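Local coordinates for DNA repair protein RECN (Deinococcus radiodurans, PDB 4ABY) that is an SMC-like ATPase that may take part in recombinational repair of damaged DNA, captured here as its nucleotide-binding head domain, at residues A64-T69 against V351-A356; R258-L263 against L278-A283; H363-V368 against L390-R395. One frame throughout, in Å; residues are numbered along the deposited sequence.

Overall arrangement
The three contacts belong to the ATPase head of RecN but serve different parts of it. Interaction 1 joins strands 62-67 and 348-352 in the central mixed sheet and carries part of the predicted ATP site. Interaction 3 touches it, with centres about 8 Å apart: strand 364-373 continues the sheet beside strand 62-67, and helix 387-398 packs against both. Interaction 2, a two-stranded antiparallel sheet, lies about 31 Å from interaction 1 and 38 Å from interaction 3, centre to centre. Both its strands fall between the two segments of interaction 1 in sequence, whereas interaction 3 follows both. Residues distant in sequence thus assemble the nucleotide-binding core, and a pairing more local in sequence builds a small sheet apart from that core.

Interaction 1. Residues A64-T69 against V351-A356; sequences AFTGET and VVTHLA
Ala64 and Phe65 pair in parallel with Val351 and Val352 in the central sheet of an ABC-type P-loop ATPase, setting the strand that enters the Walker A loop beside the one that leads to the probable switch histidine, His354. Two backbone hydrogen bonds join them: Phe65 N donates to Val351 O at 2.9 Å, and Thr353 N to Phe65 O at 3.0 Å. Val352 spreads its two methyls over the neighbouring strand. CG2 rests on Phe65 CB at 4.0 Å, while CG1, anti to the backbone N (chi1 -180°), reaches Thr69 CG2 at 3.6 Å, where the P-loop turns into helix. The Phe65 ring brings its CD1 edge near Val351 O and stacks on Tyr366. Past the paired residues, Thr66 and Thr353 run alongside each other in the same direction, with their CG2 methyls 4.0 Å apart. Their hydroxyls have different partners, that of Thr66 being His365 NE2. Gly67, Glu68 and Thr69 belong to the predicted ATP site. In the second shell, Asp325 OD2 is hydrogen-bonded to both Thr353 OG1 and His354 N. Thr353 OG1 also accepts from Leu355 N at 3.1 Å, closing an ST turn.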
loop_
_atom_site.group_PDB
_atom_site.type_symbol
_atom_site.label_atom_id
_atom_site.label_comp_id
_atom_site.label_asym_id
_atom_site.label_seq_id
_atom_site.Cartn_x
_atom_site.Cartn_y
_atom_site.Cartn_z
ATOM N N ALA A 64 -10.759 7.058 -9.242
ATOM C CA ALA A 64 -10.490 6.101 -10.304
ATOM C C ALA A 64 -9.880 6.795 -11.506
ATOM O O ALA A 64 -10.337 7.857 -11.923
ATOM C CB ALA A 64 -11.758 5.374 -10.701
ATOM N N PHE A 65 -8.838 6.192 -12.060
ATOM C CA PHE A 65 -8.211 6.711 -13.262
ATOM C C PHE A 65 -8.393 5.725 -14.409
ATOM O O PHE A 65 -7.996 4.562 -14.316
ATOM C CB PHE A 65 -6.740 7.013 -12.997
ATOM C CG PHE A 65 -6.531 8.136 -12.028
ATOM C CD1 PHE A 65 -6.796 7.960 -10.681
ATOM C CD2 PHE A 65 -6.095 9.379 -12.461
ATOM C CE1 PHE A 65 -6.614 8.998 -9.781
ATOM C CE2 PHE A 65 -5.912 10.418 -11.564
ATOM C CZ PHE A 65 -6.171 10.225 -10.224
ATOM N N THR A 66 -9.001 6.182 -15.477
ATOM C CA THR A 66 -9.311 5.364 -16.603
ATOM C C THR A 66 -8.881 6.053 -17.859
ATOM O O THR A 66 -8.305 7.083 -17.807
ATOM C CB THR A 66 -10.758 5.079 -16.632
ATOM O OG1 THR A 66 -11.453 6.254 -16.936
ATOM C CG2 THR A 66 -11.167 4.709 -15.333
ATOM N N GLY A 67 -9.128 5.450 -18.992
ATOM C CA GLY A 67 -8.675 6.009 -20.231
ATOM C C GLY A 67 -7.406 5.373 -20.675
ATOM O O GLY A 67 -7.380 4.275 -21.087
ATOM N N GLU A 68 -6.347 6.175 -20.628
ATOM C CA GLU A 68 -5.023 5.706 -20.958
ATOM C C GLU A 68 -4.479 5.239 -19.631
ATOM O O GLU A 68 -3.971 6.023 -18.829
ATOM C CB GLU A 68 -4.168 6.842 -21.516
ATOM C CG GLU A 68 -3.585 6.561 -22.891
ATOM C CD GLU A 68 -4.637 6.567 -23.983
ATOM O OE1 GLU A 68 -5.468 7.499 -24.005
ATOM O OE2 GLU A 68 -4.635 5.638 -24.817
ATOM N N THR A 69 -4.604 3.941 -19.411
ATOM C CA THR A 69 -4.184 3.309 -18.161
ATOM C C THR A 69 -2.688 3.325 -17.850
ATOM O O THR A 69 -2.293 3.561 -16.708
ATOM C CB THR A 69 -4.681 1.848 -18.084
ATOM O OG1 THR A 69 -4.688 1.274 -19.397
ATOM C CG2 THR A 69 -6.084 1.792 -17.502
ATOM N N VAL A 351 -6.631 4.261 -7.597
ATOM C CA VAL A 351 -6.428 3.110 -8.462
ATOM C C VAL A 351 -6.591 3.481 -9.931
ATOM O O VAL A 351 -7.379 4.355 -10.285
ATOM C CB VAL A 351 -7.396 1.956 -8.126
ATOM C CG1 VAL A 351 -7.625 1.873 -6.628
ATOM C CG2 VAL A 351 -8.710 2.140 -8.851
ATOM N N VAL A 352 -5.817 2.817 -10.781
ATOM C CA VAL A 352 -5.983 2.917 -12.221
ATOM C C VAL A 352 -6.656 1.626 -12.673
ATOM O O VAL A 352 -6.202 0.533 -12.330
ATOM C CB VAL A 352 -4.627 3.068 -12.930
ATOM C CG1 VAL A 352 -4.815 3.171 -14.427
ATOM C CG2 VAL A 352 -3.895 4.285 -12.407
ATOM N N THR A 353 -7.740 1.743 -13.433
ATOM C CA THR A 353 -8.538 0.569 -13.762
ATOM C C THR A 353 -9.062 0.583 -15.194
ATOM O O THR A 353 -9.219 1.648 -15.797
ATOM C CB THR A 353 -9.726 0.428 -12.788
ATOM O OG1 THR A 353 -10.450 -0.773 -13.074
ATOM C CG2 THR A 353 -10.657 1.617 -12.910
ATOM N N HIS A 354 -9.320 -0.609 -15.733
ATOM C CA HIS A 354 -9.921 -0.748 -17.060
ATOM C C HIS A 354 -11.287 -1.417 -16.976
ATOM O O HIS A 354 -11.942 -1.642 -17.989
ATOM C CB HIS A 354 -9.001 -1.525 -18.005
ATOM C CG HIS A 354 -8.588 -2.866 -17.482
ATOM N ND1 HIS A 354 -7.498 -3.038 -16.656
ATOM C CD2 HIS A 354 -9.112 -4.100 -17.678
ATOM C CE1 HIS A 354 -7.371 -4.320 -16.360
ATOM N NE2 HIS A 354 -8.338 -4.985 -16.966
ATOM N N LEU A 355 -11.710 -1.720 -15.754
ATOM C CA LEU A 355 -12.983 -2.389 -15.504
ATOM C C LEU A 355 -14.049 -1.401 -15.055
ATOM O O LEU A 355 -13.867 -0.686 -14.075
ATOM C CB LEU A 355 -12.811 -3.468 -14.434
ATOM C CG LEU A 355 -11.891 -4.642 -14.770
ATOM C CD1 LEU A 355 -11.700 -5.541 -13.557
ATOM C CD2 LEU A 355 -12.451 -5.421 -15.943
ATOM N N ALA A 356 -15.169 -1.373 -15.768
ATOM C CA ALA A 356 -16.253 -0.455 -15.440
ATOM C C ALA A 356 -16.790 -0.693 -14.035
ATOM O O ALA A 356 -17.261 0.236 -13.383
ATOM C CB ALA A 356 -17.368 -0.563 -16.458
#

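Interaction 2. Residues R258-L263 against L278-A283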
loop_
_atom_site.group_PDB
_atom_site.type_symbol
_atom_site.label_atom_id
_atom_site.label_comp_id
_atom_site.label_asym_id
_atom_site.label_seq_id
_atom_site.Cartn_x
_atom_site.Cartn_y
_atom_site.Cartn_z
ATOM N N ARG A 258 -4.666 -19.890 0.945
ATOM C CA ARG A 258 -4.333 -20.360 2.283
ATOM C C ARG A 258 -3.381 -19.361 2.920
ATOM O O ARG A 258 -2.542 -18.772 2.239
ATOM C CB ARG A 258 -3.684 -21.743 2.244
ATOM C CG ARG A 258 -4.566 -22.863 1.713
ATOM C CD ARG A 258 -4.114 -24.202 2.277
ATOM N NE ARG A 258 -4.405 -25.321 1.385
ATOM C CZ ARG A 258 -4.335 -26.602 1.742
ATOM N NH1 ARG A 258 -3.993 -26.933 2.982
ATOM N NH2 ARG A 258 -4.613 -27.556 0.862
HETATM N N MSE A 259 -3.517 -19.169 4.227
HETATM C CA MSE A 259 -2.732 -18.166 4.932
HETATM C C MSE A 259 -2.520 -18.571 6.383
HETATM O O MSE A 259 -3.389 -19.187 6.994
HETATM C CB MSE A 259 -3.429 -16.804 4.862
HETATM C CG MSE A 259 -2.837 -15.748 5.781
HETATM SE SE MSE A 259 -3.661 -13.990 5.565
HETATM C CE MSE A 259 -2.961 -13.520 3.809
ATOM N N GLU A 260 -1.359 -18.232 6.929
ATOM C CA GLU A 260 -1.080 -18.508 8.330
ATOM C C GLU A 260 0.009 -17.590 8.875
ATOM O O GLU A 260 0.861 -17.109 8.126
ATOM C CB GLU A 260 -0.652 -19.963 8.509
ATOM C CG GLU A 260 0.799 -20.221 8.140
ATOM C CD GLU A 260 1.199 -21.668 8.338
ATOM O OE1 GLU A 260 0.292 -22.502 8.556
ATOM O OE2 GLU A 260 2.413 -21.966 8.274
ATOM N N PHE A 261 -0.028 -17.346 10.181
ATOM C CA PHE A 261 1.079 -16.687 10.861
ATOM C C PHE A 261 2.001 -17.738 11.458
ATOM O O PHE A 261 1.557 -18.611 12.197
ATOM C CB PHE A 261 0.575 -15.756 11.960
ATOM C CG PHE A 261 0.092 -14.435 11.452
ATOM C CD1 PHE A 261 0.992 -13.449 11.096
ATOM C CD2 PHE A 261 -1.260 -14.176 11.331
ATOM C CE1 PHE A 261 0.552 -12.232 10.623
ATOM C CE2 PHE A 261 -1.707 -12.958 10.863
ATOM C CZ PHE A 261 -0.800 -11.986 10.508
ATOM N N ALA A 262 3.283 -17.655 11.128
ATOM C CA ALA A 262 4.259 -18.602 11.647
ATOM C C ALA A 262 5.177 -17.936 12.661
ATOM O O ALA A 262 5.728 -16.860 12.405
ATOM C CB ALA A 262 5.072 -19.202 10.514
ATOM N N LEU A 263 5.330 -18.574 13.816
ATOM C CA LEU A 263 6.284 -18.111 14.811
ATOM C C LEU A 263 7.602 -18.839 14.617
ATOM O O LEU A 263 7.639 -20.063 14.502
ATOM C CB LEU A 263 5.759 -18.346 16.224
ATOM C CG LEU A 263 4.337 -17.856 16.479
ATOM C CD1 LEU A 263 4.019 -17.913 17.957
ATOM C CD2 LEU A 263 4.161 -16.448 15.952
ATOM N N LEU A 278 5.950 -14.226 11.305
ATOM C CA LEU A 278 5.963 -14.148 9.847
ATOM C C LEU A 278 4.597 -14.461 9.256
ATOM O O LEU A 278 3.861 -15.297 9.781
ATOM C CB LEU A 278 7.001 -15.115 9.279
ATOM C CG LEU A 278 8.435 -14.871 9.739
ATOM C CD1 LEU A 278 9.148 -16.185 10.042
ATOM C CD2 LEU A 278 9.186 -14.054 8.707
ATOM N N LEU A 279 4.267 -13.782 8.160
ATOM C CA LEU A 279 3.006 -14.007 7.469
ATOM C C LEU A 279 3.240 -14.782 6.176
ATOM O O LEU A 279 3.958 -14.322 5.288
ATOM C CB LEU A 279 2.322 -12.677 7.169
ATOM C CG LEU A 279 0.947 -12.809 6.526
ATOM C CD1 LEU A 279 0.042 -13.630 7.429
ATOM C CD2 LEU A 279 0.348 -11.441 6.242
ATOM N N ARG A 280 2.632 -15.958 6.081
ATOM C CA ARG A 280 2.826 -16.830 4.932
ATOM C C ARG A 280 1.518 -17.007 4.169
ATOM O O ARG A 280 0.445 -17.038 4.764
ATOM C CB ARG A 280 3.380 -18.181 5.388
ATOM C CG ARG A 280 4.679 -18.064 6.187
ATOM C CD ARG A 280 5.179 -19.411 6.692
ATOM N NE ARG A 280 5.629 -20.282 5.612
ATOM C CZ ARG A 280 5.342 -21.578 5.542
ATOM N NH1 ARG A 280 4.605 -22.143 6.491
ATOM N NH2 ARG A 280 5.784 -22.311 4.526
ATOM N N PHE A 281 1.611 -17.124 2.847
ATOM C CA PHE A 281 0.428 -17.092 1.998
ATOM C C PHE A 281 0.619 -17.885 0.711
ATOM O O PHE A 281 1.684 -17.843 0.094
ATOM C CB PHE A 281 0.077 -15.634 1.671
ATOM C CG PHE A 281 -1.075 -15.474 0.719
ATOM C CD1 PHE A 281 -2.380 -15.505 1.180
ATOM C CD2 PHE A 281 -0.851 -15.261 -0.632
ATOM C CE1 PHE A 281 -3.438 -15.345 0.309
ATOM C CE2 PHE A 281 -1.904 -15.104 -1.508
ATOM C CZ PHE A 281 -3.199 -15.144 -1.038
ATOM N N SER A 282 -0.422 -18.613 0.319
ATOM C CA SER A 282 -0.471 -19.268 -0.981
ATOM C C SER A 282 -1.766 -18.870 -1.673
ATOM O O SER A 282 -2.843 -18.965 -1.084
ATOM C CB SER A 282 -0.403 -20.787 -0.831
ATOM O OG SER A 282 -1.543 -21.280 -0.150
ATOM N N ALA A 283 -1.660 -18.420 -2.919
ATOM C CA ALA A 283 -2.826 -17.962 -3.669
ATOM C C ALA A 283 -3.675 -19.118 -4.205
ATOM O O ALA A 283 -4.908 -19.048 -4.213
ATOM C CB ALA A 283 -2.395 -17.055 -4.810
#
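Leu279 lies over the ring face of Phe261, its CD1 methyl 3.6 Å from the ring centroid, a CH-pi contact on the packed face of this antiparallel pair. The methyl gets there because the Leu279 side chain leaves with CG anti to the backbone N (chi1 -176°) and then leans across to the partner strand. That same CD1 also meets CG of Met259, a selenomethionine, at 3.9 Å, so one branch of Leu279 is wedged between two residues of the opposite strand. Met259 bends at its last torsion and turns its CE methyl to the CD1 side of the Phe281 ring. Beyond the strands, Val304 of helix 298-312 touches Met259 and Phe281, while Leu241 and Val242 of the long helix 214-249 touch Phe261.

On the other face, Arg258 and Leu278 are exposed and Glu260 and Arg280 partly so. A salt bridge joins Glu260 OE2 to Arg280 NH1 at 2.8 Å, at the guanidinium edge, but the hydrogen bond is weak and bent (124°), with the two planes turned 57° apart. Nearby, the Arg280 CD methylene lies against Ala262 CB at 3.8 Å. Ser282, at the end of this face, is buried, its OG beside Arg258 CB.

Arg258 with Ser282, Glu260 with Arg280 and Ala262 with Leu278 each donate and accept through the backbone, alternating with non-hydrogen-bonded pairs as in regular antiparallel pairing. The result is a two-stranded antiparallel sheet of consecutive long strands, 258-266 and 276-282, its apolar face of Met259, Phe261, Leu279 and Phe281 laid on helices 214-249 and 298-312.

Interaction 3. Residues H363-V368 against L390-R395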
loop_
_atom_site.group_PDB
_atom_site.type_symbol
_atom_site.label_atom_id
_atom_site.label_comp_id
_atom_site.label_asym_id
_atom_site.label_seq_id
_atom_site.Cartn_x
_atom_site.Cartn_y
_atom_site.Cartn_z
ATOM N N HIS A 363 -15.502 7.868 -6.006
ATOM C CA HIS A 363 -16.065 9.142 -5.579
ATOM C C HIS A 363 -15.711 10.193 -6.610
ATOM O O HIS A 363 -16.377 11.221 -6.730
ATOM C CB HIS A 363 -15.508 9.562 -4.227
ATOM C CG HIS A 363 -15.902 8.655 -3.108
ATOM N ND1 HIS A 363 -15.256 7.465 -2.856
ATOM C CD2 HIS A 363 -16.871 8.765 -2.171
ATOM C CE1 HIS A 363 -15.814 6.878 -1.813
ATOM N NE2 HIS A 363 -16.795 7.647 -1.377
ATOM N N HIS A 364 -14.645 9.924 -7.353
ATOM C CA HIS A 364 -14.199 10.821 -8.395
ATOM C C HIS A 364 -13.660 9.989 -9.537
ATOM O O HIS A 364 -12.802 9.134 -9.340
ATOM C CB HIS A 364 -13.131 11.767 -7.854
ATOM C CG HIS A 364 -13.584 12.566 -6.672
ATOM N ND1 HIS A 364 -14.197 13.794 -6.795
ATOM C CD2 HIS A 364 -13.531 12.302 -5.345
ATOM C CE1 HIS A 364 -14.495 14.256 -5.593
ATOM N NE2 HIS A 364 -14.099 13.370 -4.696
ATOM N N HIS A 365 -14.187 10.225 -10.729
ATOM C CA HIS A 365 -13.778 9.470 -11.900
ATOM C C HIS A 365 -12.935 10.363 -12.800
ATOM O O HIS A 365 -13.437 11.308 -13.409
ATOM C CB HIS A 365 -15.005 8.945 -12.645
ATOM C CG HIS A 365 -14.683 8.001 -13.763
ATOM N ND1 HIS A 365 -15.479 6.921 -14.075
ATOM C CD2 HIS A 365 -13.653 7.978 -14.642
ATOM C CE1 HIS A 365 -14.953 6.273 -15.099
ATOM N NE2 HIS A 365 -13.845 6.894 -15.462
ATOM N N TYR A 366 -11.642 10.071 -12.861
ATOM C CA TYR A 366 -10.729 10.835 -13.691
ATOM C C TYR A 366 -10.506 10.100 -14.998
ATOM O O TYR A 366 -10.406 8.878 -15.012
ATOM C CB TYR A 366 -9.399 11.047 -12.963
ATOM C CG TYR A 366 -9.528 11.903 -11.728
ATOM C CD1 TYR A 366 -9.432 13.284 -11.805
ATOM C CD2 TYR A 366 -9.761 11.333 -10.489
ATOM C CE1 TYR A 366 -9.560 14.071 -10.679
ATOM C CE2 TYR A 366 -9.891 12.113 -9.356
ATOM C CZ TYR A 366 -9.791 13.481 -9.459
ATOM O OH TYR A 366 -9.919 14.263 -8.332
ATOM N N LYS A 367 -10.445 10.835 -16.102
ATOM C CA LYS A 367 -10.123 10.217 -17.379
ATOM C C LYS A 367 -8.778 10.714 -17.876
ATOM O O LYS A 367 -8.541 11.917 -17.966
ATOM C CB LYS A 367 -11.207 10.477 -18.429
ATOM C CG LYS A 367 -11.016 9.643 -19.686
ATOM C CD LYS A 367 -12.046 9.952 -20.757
ATOM C CE LYS A 367 -11.871 9.030 -21.960
ATOM N NZ LYS A 367 -12.834 9.330 -23.053
ATOM N N VAL A 368 -7.890 9.778 -18.180
ATOM C CA VAL A 368 -6.603 10.128 -18.745
ATOM C C VAL A 368 -6.729 10.109 -20.262
ATOM O O VAL A 368 -7.094 9.095 -20.860
ATOM C CB VAL A 368 -5.492 9.174 -18.272
ATOM C CG1 VAL A 368 -4.161 9.595 -18.855
ATOM C CG2 VAL A 368 -5.424 9.159 -16.755
ATOM N N LEU A 390 -21.121 8.644 -16.840
ATOM C CA LEU A 390 -22.012 7.570 -17.247
ATOM C C LEU A 390 -21.645 7.107 -18.646
ATOM O O LEU A 390 -21.659 5.914 -18.940
ATOM C CB LEU A 390 -23.460 8.052 -17.228
ATOM C CG LEU A 390 -24.511 7.080 -17.759
ATOM C CD1 LEU A 390 -24.646 5.888 -16.834
ATOM C CD2 LEU A 390 -25.845 7.782 -17.911
ATOM N N GLU A 391 -21.323 8.024 -19.511
ATOM C CA GLU A 391 -20.896 7.685 -20.835
ATOM C C GLU A 391 -19.647 6.877 -20.823
ATOM O O GLU A 391 -19.529 5.955 -21.551
ATOM C CB GLU A 391 -20.592 8.959 -21.568
ATOM C CG GLU A 391 -21.495 9.240 -22.701
ATOM C CD GLU A 391 -20.856 10.141 -23.687
ATOM O OE1 GLU A 391 -19.695 10.501 -23.476
ATOM O OE2 GLU A 391 -21.505 10.495 -24.676
ATOM N N GLU A 392 -18.691 7.251 -19.998
ATOM C CA GLU A 392 -17.412 6.553 -19.912
ATOM C C GLU A 392 -17.587 5.115 -19.439
ATOM O O GLU A 392 -17.023 4.189 -20.020
ATOM C CB GLU A 392 -16.459 7.303 -18.981
ATOM C CG GLU A 392 -15.082 6.666 -18.843
ATOM C CD GLU A 392 -14.240 6.783 -20.103
ATOM O OE1 GLU A 392 -14.742 7.332 -21.113
ATOM O OE2 GLU A 392 -13.074 6.326 -20.082
ATOM N N ILE A 393 -18.373 4.934 -18.383
ATOM C CA ILE A 393 -18.635 3.606 -17.849
ATOM C C ILE A 393 -19.183 2.696 -18.939
ATOM O O ILE A 393 -18.763 1.551 -19.069
ATOM C CB ILE A 393 -19.639 3.653 -16.692
ATOM C CG1 ILE A 393 -19.101 4.529 -15.567
ATOM C CG2 ILE A 393 -19.916 2.252 -16.182
ATOM C CD1 ILE A 393 -17.754 4.070 -15.047
ATOM N N ALA A 394 -20.123 3.216 -19.719
ATOM C CA ALA A 394 -20.692 2.462 -20.829
ATOM C C ALA A 394 -19.595 2.115 -21.843
ATOM O O ALA A 394 -19.457 0.962 -22.242
ATOM C CB ALA A 394 -21.822 3.250 -21.485
ATOM N N ARG A 395 -18.807 3.110 -22.255
ATOM C CA ARG A 395 -17.667 2.851 -23.150
ATOM C C ARG A 395 -16.750 1.757 -22.611
ATOM O O ARG A 395 -16.157 1.011 -23.385
ATOM C CB ARG A 395 -16.818 4.112 -23.413
ATOM C CG ARG A 395 -15.417 3.784 -24.003
ATOM C CD ARG A 395 -14.470 4.994 -24.121
ATOM N NE ARG A 395 -13.499 5.117 -23.027
ATOM C CZ ARG A 395 -12.620 4.174 -22.685
ATOM N NH1 ARG A 395 -12.597 3.013 -23.326
ATOM N NH2 ARG A 395 -11.768 4.376 -21.688
#
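A salt-bridge network of Lys367, Glu392 and Arg395 ties strand 364-373, next to the Walker A strand in the central sheet, to helix 387-398, which lies beside it. Lys367 reaches across fully extended, CG anti to the backbone N and every later torsion near 180°, and passes its CD and CE methylenes along the Glu392 carboxylate before NZ comes to OE1 of Glu392 at 3.4 Å, a weak bond. Within the helix, Arg395 grips the same carboxylate more closely. Its NH2 donates to Glu392 OE2 at 2.8 Å, approaching from above the carboxylate plane, while its NE makes a weaker bond to Glu392 OE1. The buried carboxylate is thus met by two cations, which would be expected to favour its ionised form.

The other half of the contact is less polar. With CG anti to the backbone N, Glu392 sets that methylene 3.6 Å from His365 NE2, and the bend at chi2 (70°) then turns the carboxylate toward Lys367 and Arg395, its plane nearly perpendicular to the imidazole. Ile393 CD1 comes to the edge of the same ring, 3.6 Å from CE1 of His365. A hydrogen bond of His365 NE2 to Thr66 OG1 connects the imidazole to the Walker A strand. Nearest atoms of the Arg395 side chain and Gly67 of the predicted ATP site lie about 4 Å apart. Taken together, the contact is a helix packed on a beta-sheet, strand and helix inclined at 64°, beside the P-loop of an ABC-type ATPase head.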